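Long-range contacts in PP1b (Porcine reproductive and respiratory syndrome virus, PDB 6JDS), which probably couples ATP hydrolysis to the unwinding of RNA and DNA duplexes as the viral replicative helicase, of which this chain is a truncated, zinc-binding piece: residues A[83-88]-A[115-120]; A[222-227]-A[242-247]. All coordinates share one frame; numbering follows the deposited sequence.

Contact 1: A[83-88]-A[115-120]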
ATOM      1  N   VAL A  83       6.684 -24.342 -11.465  1.00 32.86           N
ATOM      2  CA  VAL A  83       6.149 -24.864 -10.210  1.00 34.16           C
ATOM      3  C   VAL A  83       6.503 -26.340 -10.064  1.00 35.36           C
ATOM      4  O   VAL A  83       6.233 -27.136 -10.961  1.00 35.86           O
ATOM      5  CB  VAL A  83       4.615 -24.700 -10.124  1.00 34.07           C
ATOM      6  CG1 VAL A  83       4.097 -25.184  -8.772  1.00 34.15           C
ATOM      7  CG2 VAL A  83       4.220 -23.248 -10.358  1.00 33.88           C
ATOM      8  N   GLU A  84       7.108 -26.691  -8.933  1.00 37.18           N
ATOM      9  CA  GLU A  84       7.463 -28.078  -8.632  1.00 39.20           C
ATOM     10  C   GLU A  84       7.343 -28.317  -7.131  1.00 39.88           C
ATOM     11  O   GLU A  84       7.937 -27.585  -6.337  1.00 40.17           O
ATOM     12  CB  GLU A  84       8.885 -28.378  -9.100  1.00 40.27           C
ATOM     13  CG  GLU A  84       9.244 -29.856  -9.107  1.00 41.49           C
ATOM     14  CD  GLU A  84      10.711 -30.106  -9.419  1.00 43.04           C
ATOM     15  OE1 GLU A  84      11.392 -29.189  -9.935  1.00 44.29           O
ATOM     16  OE2 GLU A  84      11.189 -31.227  -9.141  1.00 43.89           O
ATOM     17  N   GLN A  85       6.569 -29.335  -6.753  1.00 40.93           N
ATOM     18  CA  GLN A  85       6.291 -29.649  -5.346  1.00 41.68           C
ATOM     19  C   GLN A  85       5.682 -28.457  -4.590  1.00 40.59           C
ATOM     20  O   GLN A  85       5.924 -28.275  -3.397  1.00 40.47           O
ATOM     21  CB  GLN A  85       7.562 -30.146  -4.638  1.00 43.10           C
ATOM     22  CG  GLN A  85       8.203 -31.366  -5.283  1.00 44.31           C
ATOM     23  CD  GLN A  85       7.344 -32.610  -5.155  1.00 45.45           C
ATOM     24  OE1 GLN A  85       6.863 -33.153  -6.153  1.00 46.83           O
ATOM     25  NE2 GLN A  85       7.134 -33.061  -3.921  1.00 45.64           N
ATOM     26  N   GLY A  86       4.883 -27.657  -5.294  1.00 39.35           N
ATOM     27  CA  GLY A  86       4.253 -26.478  -4.707  1.00 38.38           C
ATOM     28  C   GLY A  86       5.214 -25.341  -4.401  1.00 37.63           C
ATOM     29  O   GLY A  86       4.931 -24.512  -3.535  1.00 37.63           O
ATOM     30  N   LEU A  87       6.341 -25.297  -5.109  1.00 36.55           N
ATOM     31  CA  LEU A  87       7.342 -24.245  -4.930  1.00 36.04           C
ATOM     32  C   LEU A  87       7.685 -23.623  -6.274  1.00 35.15           C
ATOM     33  O   LEU A  87       7.610 -24.288  -7.305  1.00 34.68           O
ATOM     34  CB  LEU A  87       8.619 -24.809  -4.300  1.00 36.62           C
ATOM     35  CG  LEU A  87       8.551 -25.319  -2.857  1.00 37.03           C
ATOM     36  CD1 LEU A  87       9.872 -25.973  -2.476  1.00 37.13           C
ATOM     37  CD2 LEU A  87       8.213 -24.197  -1.887  1.00 37.04           C
ATOM     38  N   THR A  88       8.077 -22.352  -6.255  1.00 34.51           N
ATOM     39  CA  THR A  88       8.471 -21.645  -7.470  1.00 34.02           C
ATOM     40  C   THR A  88       9.682 -20.753  -7.201  1.00 34.03           C
ATOM     41  O   THR A  88       9.849 -20.268  -6.086  1.00 34.25           O
ATOM     42  CB  THR A  88       7.305 -20.797  -8.034  1.00 33.67           C
ATOM     43  OG1 THR A  88       7.684 -20.220  -9.291  1.00 33.14           O
ATOM     44  CG2 THR A  88       6.905 -19.682  -7.069  1.00 33.74           C
ATOM     45  N   LEU A 115      -0.402 -24.599  -6.756  1.00 37.33           N
ATOM     46  CA  LEU A 115      -0.663 -24.994  -8.140  1.00 36.84           C
ATOM     47  C   LEU A 115      -0.053 -26.363  -8.416  1.00 36.45           C
ATOM     48  O   LEU A 115       0.915 -26.748  -7.758  1.00 37.28           O
ATOM     49  CB  LEU A 115      -0.055 -23.980  -9.111  1.00 37.12           C
ATOM     50  CG  LEU A 115      -0.761 -22.634  -9.275  1.00 37.20           C
ATOM     51  CD1 LEU A 115       0.105 -21.696 -10.102  1.00 37.31           C
ATOM     52  CD2 LEU A 115      -2.128 -22.816  -9.915  1.00 37.25           C
ATOM     53  N   PRO A 116      -0.608 -27.104  -9.394  1.00 35.73           N
ATOM     54  CA  PRO A 116       0.028 -28.366  -9.788  1.00 35.44           C
ATOM     55  C   PRO A 116       1.393 -28.141 -10.437  1.00 35.47           C
ATOM     56  O   PRO A 116       1.692 -27.030 -10.881  1.00 35.06           O
ATOM     57  CB  PRO A 116      -0.952 -28.963 -10.810  1.00 35.25           C
ATOM     58  CG  PRO A 116      -2.239 -28.243 -10.603  1.00 35.27           C
ATOM     59  CD  PRO A 116      -1.870 -26.875 -10.121  1.00 35.37           C
ATOM     60  N   ASP A 117       2.203 -29.194 -10.485  1.00 35.66           N
ATOM     61  CA  ASP A 117       3.510 -29.136 -11.131  1.00 35.38           C
ATOM     62  C   ASP A 117       3.351 -28.693 -12.582  1.00 34.69           C
ATOM     63  O   ASP A 117       2.489 -29.203 -13.303  1.00 34.49           O
ATOM     64  CB  ASP A 117       4.210 -30.504 -11.084  1.00 36.14           C
ATOM     65  CG  ASP A 117       4.720 -30.872  -9.691  1.00 36.68           C
ATOM     66  OD1 ASP A 117       4.558 -30.074  -8.740  1.00 36.53           O
ATOM     67  OD2 ASP A 117       5.298 -31.973  -9.552  1.00 36.87           O
ATOM     68  N   GLY A 118       4.175 -27.738 -13.003  1.00 33.71           N
ATOM     69  CA  GLY A 118       4.139 -27.247 -14.373  1.00 32.79           C
ATOM     70  C   GLY A 118       4.788 -25.893 -14.549  1.00 32.12           C
ATOM     71  O   GLY A 118       5.489 -25.403 -13.663  1.00 32.45           O
ATOM     72  N   ASP A 119       4.544 -25.293 -15.709  1.00 31.50           N
ATOM     73  CA  ASP A 119       5.092 -23.990 -16.059  1.00 30.79           C
ATOM     74  C   ASP A 119       3.958 -23.098 -16.548  1.00 30.10           C
ATOM     75  O   ASP A 119       3.235 -23.463 -17.473  1.00 29.70           O
ATOM     76  CB  ASP A 119       6.165 -24.154 -17.135  1.00 30.94           C
ATOM     77  CG  ASP A 119       7.353 -24.967 -16.646  1.00 31.44           C
ATOM     78  OD1 ASP A 119       8.256 -24.385 -16.004  1.00 31.31           O
ATOM     79  OD2 ASP A 119       7.382 -26.193 -16.895  1.00 31.64           O
ATOM     80  N   TYR A 120       3.805 -21.934 -15.918  1.00 29.58           N
ATOM     81  CA  TYR A 120       2.658 -21.060 -16.160  1.00 28.98           C
ATOM     82  C   TYR A 120       3.110 -19.650 -16.510  1.00 28.87           C
ATOM     83  O   TYR A 120       3.880 -19.044 -15.766  1.00 29.08           O
ATOM     84  CB  TYR A 120       1.769 -21.000 -14.914  1.00 28.91           C
ATOM     85  CG  TYR A 120       1.348 -22.351 -14.377  1.00 28.79           C
ATOM     86  CD1 TYR A 120       0.194 -22.974 -14.835  1.00 28.82           C
ATOM     87  CD2 TYR A 120       2.103 -23.002 -13.404  1.00 28.72           C
ATOM     88  CE1 TYR A 120      -0.198 -24.209 -14.347  1.00 28.93           C
ATOM     89  CE2 TYR A 120       1.719 -24.238 -12.911  1.00 28.89           C
ATOM     90  CZ  TYR A 120       0.567 -24.837 -13.384  1.00 28.93           C
ATOM     91  OH  TYR A 120       0.175 -26.062 -12.899  1.00 29.04           O
TER
HETATM   92  O   HOH W   1       2.986 -28.451  -7.038  1.00 39.18           O

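Contact 2: A[222-227]-A[242-247]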
ATOM      1  N   SER A 222      -0.391   5.253  16.009  1.00 37.71           N
ATOM      2  CA  SER A 222       0.462   5.438  14.840  1.00 36.05           C
ATOM      3  C   SER A 222       0.621   6.913  14.504  1.00 35.21           C
ATOM      4  O   SER A 222      -0.330   7.686  14.595  1.00 35.49           O
ATOM      5  CB  SER A 222      -0.108   4.676  13.650  1.00 35.53           C
ATOM      6  OG  SER A 222      -0.259   3.305  13.973  1.00 35.04           O
ATOM      7  N   PHE A 223       1.836   7.289  14.120  1.00 34.34           N
ATOM      8  CA  PHE A 223       2.158   8.665  13.779  1.00 34.24           C
ATOM      9  C   PHE A 223       2.712   8.718  12.359  1.00 33.68           C
ATOM     10  O   PHE A 223       3.339   7.764  11.895  1.00 33.00           O
ATOM     11  CB  PHE A 223       3.192   9.227  14.760  1.00 34.66           C
ATOM     12  CG  PHE A 223       2.697   9.336  16.178  1.00 34.95           C
ATOM     13  CD1 PHE A 223       2.314  10.564  16.702  1.00 34.99           C
ATOM     14  CD2 PHE A 223       2.621   8.211  16.993  1.00 35.26           C
ATOM     15  CE1 PHE A 223       1.859  10.668  18.006  1.00 35.11           C
ATOM     16  CE2 PHE A 223       2.166   8.308  18.299  1.00 35.18           C
ATOM     17  CZ  PHE A 223       1.785   9.539  18.807  1.00 35.38           C
ATOM     18  N   LEU A 224       2.481   9.836  11.676  1.00 33.25           N
ATOM     19  CA  LEU A 224       3.030  10.051  10.343  1.00 33.60           C
ATOM     20  C   LEU A 224       3.875  11.317  10.339  1.00 34.16           C
ATOM     21  O   LEU A 224       3.350  12.430  10.320  1.00 34.13           O
ATOM     22  CB  LEU A 224       1.912  10.145   9.299  1.00 33.48           C
ATOM     23  CG  LEU A 224       2.356  10.215   7.833  1.00 33.35           C
ATOM     24  CD1 LEU A 224       3.129   8.966   7.436  1.00 33.32           C
ATOM     25  CD2 LEU A 224       1.161  10.417   6.913  1.00 33.35           C
ATOM     26  N   ASP A 225       5.191  11.132  10.367  1.00 35.30           N
ATOM     27  CA  ASP A 225       6.137  12.241  10.352  1.00 36.30           C
ATOM     28  C   ASP A 225       6.165  12.872   8.965  1.00 36.62           C
ATOM     29  O   ASP A 225       6.182  12.161   7.964  1.00 36.78           O
ATOM     30  CB  ASP A 225       7.534  11.738  10.738  1.00 36.74           C
ATOM     31  CG  ASP A 225       8.574  12.848  10.774  1.00 37.29           C
ATOM     32  OD1 ASP A 225       8.246  13.962  11.234  1.00 37.80           O
ATOM     33  OD2 ASP A 225       9.725  12.596  10.352  1.00 37.33           O
ATOM     34  N   GLU A 226       6.161  14.202   8.919  1.00 37.72           N
ATOM     35  CA  GLU A 226       6.198  14.955   7.659  1.00 38.40           C
ATOM     36  C   GLU A 226       5.114  14.480   6.692  1.00 37.57           C
ATOM     37  O   GLU A 226       5.384  14.169   5.532  1.00 37.34           O
ATOM     38  CB  GLU A 226       7.586  14.855   7.012  1.00 39.56           C
ATOM     39  CG  GLU A 226       8.729  15.364   7.882  1.00 40.89           C
ATOM     40  CD  GLU A 226       8.777  16.881   7.977  1.00 42.02           C
ATOM     41  OE1 GLU A 226       9.779  17.470   7.517  1.00 43.67           O
ATOM     42  OE2 GLU A 226       7.817  17.486   8.505  1.00 42.29           O
ATOM     43  N   ALA A 227       3.883  14.442   7.190  1.00 37.13           N
ATOM     44  CA  ALA A 227       2.753  13.888   6.450  1.00 37.23           C
ATOM     45  C   ALA A 227       2.492  14.583   5.113  1.00 37.42           C
ATOM     46  O   ALA A 227       2.062  13.936   4.155  1.00 37.74           O
ATOM     47  CB  ALA A 227       1.503  13.924   7.314  1.00 37.07           C
ATOM     48  N   THR A 242      -5.392   1.841   9.970  1.00 32.94           N
ATOM     49  CA  THR A 242      -5.397   2.536  11.259  1.00 32.91           C
ATOM     50  C   THR A 242      -5.645   4.034  11.133  1.00 32.80           C
ATOM     51  O   THR A 242      -5.478   4.615  10.062  1.00 32.72           O
ATOM     52  CB  THR A 242      -4.057   2.330  12.011  1.00 32.98           C
ATOM     53  OG1 THR A 242      -4.109   2.969  13.293  1.00 33.04           O
ATOM     54  CG2 THR A 242      -2.879   2.901  11.222  1.00 32.97           C
ATOM     55  N   THR A 243      -6.041   4.646  12.247  1.00 32.80           N
ATOM     56  CA  THR A 243      -6.067   6.102  12.367  1.00 33.31           C
ATOM     57  C   THR A 243      -4.634   6.598  12.523  1.00 33.54           C
ATOM     58  O   THR A 243      -3.744   5.836  12.911  1.00 34.22           O
ATOM     59  CB  THR A 243      -6.900   6.567  13.578  1.00 33.05           C
ATOM     60  OG1 THR A 243      -6.398   5.961  14.776  1.00 32.77           O
ATOM     61  CG2 THR A 243      -8.365   6.191  13.398  1.00 32.85           C
ATOM     62  N   LEU A 244      -4.415   7.873  12.218  1.00 33.68           N
ATOM     63  CA  LEU A 244      -3.082   8.461  12.290  1.00 34.45           C
ATOM     64  C   LEU A 244      -3.078   9.756  13.084  1.00 34.92           C
ATOM     65  O   LEU A 244      -4.100  10.435  13.198  1.00 34.79           O
ATOM     66  CB  LEU A 244      -2.550   8.748  10.883  1.00 34.78           C
ATOM     67  CG  LEU A 244      -2.195   7.556   9.995  1.00 34.93           C
ATOM     68  CD1 LEU A 244      -1.843   8.045   8.598  1.00 34.99           C
ATOM     69  CD2 LEU A 244      -1.047   6.750  10.590  1.00 34.95           C
ATOM     70  N   THR A 245      -1.913  10.078  13.641  1.00 35.44           N
ATOM     71  CA  THR A 245      -1.643  11.399  14.184  1.00 35.67           C
ATOM     72  C   THR A 245      -0.538  11.977  13.315  1.00 36.46           C
ATOM     73  O   THR A 245       0.622  11.590  13.435  1.00 37.10           O
ATOM     74  CB  THR A 245      -1.211  11.338  15.661  1.00 35.51           C
ATOM     75  OG1 THR A 245      -2.238  10.706  16.435  1.00 35.05           O
ATOM     76  CG2 THR A 245      -0.959  12.738  16.211  1.00 35.67           C
ATOM     77  N   CYS A 246      -0.908  12.886  12.421  1.00 37.66           N
ATOM     78  CA  CYS A 246       0.014  13.393  11.407  1.00 38.51           C
ATOM     79  C   CYS A 246       0.775  14.613  11.903  1.00 39.57           C
ATOM     80  O   CYS A 246       0.237  15.418  12.661  1.00 40.44           O
ATOM     81  CB  CYS A 246      -0.759  13.715  10.133  1.00 38.35           C
ATOM     82  SG  CYS A 246      -1.588  12.258   9.454  1.00 38.31           S
ATOM     83  N   LEU A 247       2.024  14.745  11.460  1.00 40.95           N
ATOM     84  CA  LEU A 247       2.944  15.747  12.001  1.00 42.65           C
ATOM     85  C   LEU A 247       3.622  16.569  10.912  1.00 44.48           C
ATOM     86  O   LEU A 247       3.588  16.212   9.732  1.00 44.73           O
ATOM     87  CB  LEU A 247       4.025  15.063  12.842  1.00 42.41           C
ATOM     88  CG  LEU A 247       3.539  14.098  13.924  1.00 42.48           C
ATOM     89  CD1 LEU A 247       4.713  13.327  14.507  1.00 42.49           C
ATOM     90  CD2 LEU A 247       2.785  14.844  15.011  1.00 42.69           C
TER
HETATM   91  O   HOH W   2      -2.226   8.033  16.829  1.00 28.84           O
HETATM   92  O   HOH W   3      -3.517   5.476  15.819  1.00 31.82           O

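Contact 1: A[83-88]-A[115-120]
Val83 and Gly118 face each other as an antiparallel hydrogen-bonded pair, and their backbones exchange two bonds: Val83 N gives its hydrogen to Gly118 O at 2.7 Å, and Gly118 N returns one to Val83 O at 3.0 Å. The CA of Asp117 adds a CA-H...O contact to that same Val83 O, which thus receives two donors from one short piece of chain. The two methyls of Val83 part company. With CG1 anti to the backbone N (chi1 -177°), that methyl rests against the carbonyl oxygens of Leu115 and Pro116, while CG2 meets the edge of the Tyr120 ring, 3.7 Å from Tyr120 CE2. The ring is itself placed by its hydroxyl, since Tyr120 OH donates to Pro116 O at 2.7 Å from above the carbonyl plane, and Leu115 CD1 lies over one ring face. Further out, the type I' turn from Glu84 to Leu87 offers the amide of Gln85, which binds Asp117 OD1 on its syn side at 2.9 Å, well out of the carboxylate plane. A water donates both to this OD1 and to Leu115 O, and weakly accepts from Gly86 N. The carboxylate thus clamps a turn already closed by its own backbone bonds to the loop leading into strand 118-124. The contact joins the end of strand 79-83 and its turn to the start of strand 118-124; Val113 packs on Val83, and backbone bonds of Gly86 with Val113 and Thr88 with Asn111 carry the chain onto strand 111-113.

Contact 2: A[222-227]-A[242-247]
With Phe223 CG anti to the carbonyl carbon (chi1 -65°) and Thr245 CG2 anti to its backbone N, the ring and the CB/CG2 side of the threonine lie side by side, Thr245 CG2 being 3.9 Å from Phe223 CE1. Thr245 CB comes obliquely to the ring, 3.8 Å from Phe223 CD1, as does Leu247 CD1. On the other face of the sheet Leu224 has its CG anti to the backbone N (chi1 -173°), which lets Leu224 CD2 meet Leu244 CD1 at 4.2 Å. Cys246 turns SG anti to its carbonyl carbon (chi1 -60°), against Leu224 CB at 4.1 Å. Ala227 adds its methyl on this side, with Ala227 CB 3.6 Å from Cys246 CB. These are neighbouring parallel strands of a beta-alpha-beta crossover: helix 232-239 connects them and packs Leu238 against Leu224 and Leu244, within the RecA-like core expected of a superfamily 1 helicase. The backbones alternate donors and acceptors, Thr245 N to Ser222 O, Leu224 N to Thr245 O and Leu247 N to Leu224 O, the last at 2.9 Å. Beyond the strand ends, Ala227 N donates to Leu247 O at 3.1 Å, drawing the turn after strand 222-224 onto the second segment. One water gives Ser222 O a second donor and links it to Thr245 OG1 at 2.7 Å; another carries the backbone link on from Ser222 N to Thr243 O. Asp225 and Glu226, an acidic pair that fits a Walker B motif, bind zinc in another structure of this protein; here Asp225 OD2 bonds weakly to Thr171 OG1.

The two contacts lie on opposite sides of the chain's centre, about 42 Å apart between centres, and share no secondary-structure element. Contact 1 is a surface affair at the end of a strand of an antiparallel sheet, where a single bridge is supplemented by a carboxylate and a water. Contact 2 sits further in, between adjacent inner strands of the parallel sheet, and it buries more area, 505 against 299 Å². Its direct bonds between the segments are all backbone to backbone; an aromatic ring packs beside a threonine on one face, aliphatic and thiol groups on the other. Solvent bridges appear in both, between a turn, a carboxylate and a backbone carbonyl in the first, between backbone groups, and to a threonine hydroxyl, in the second.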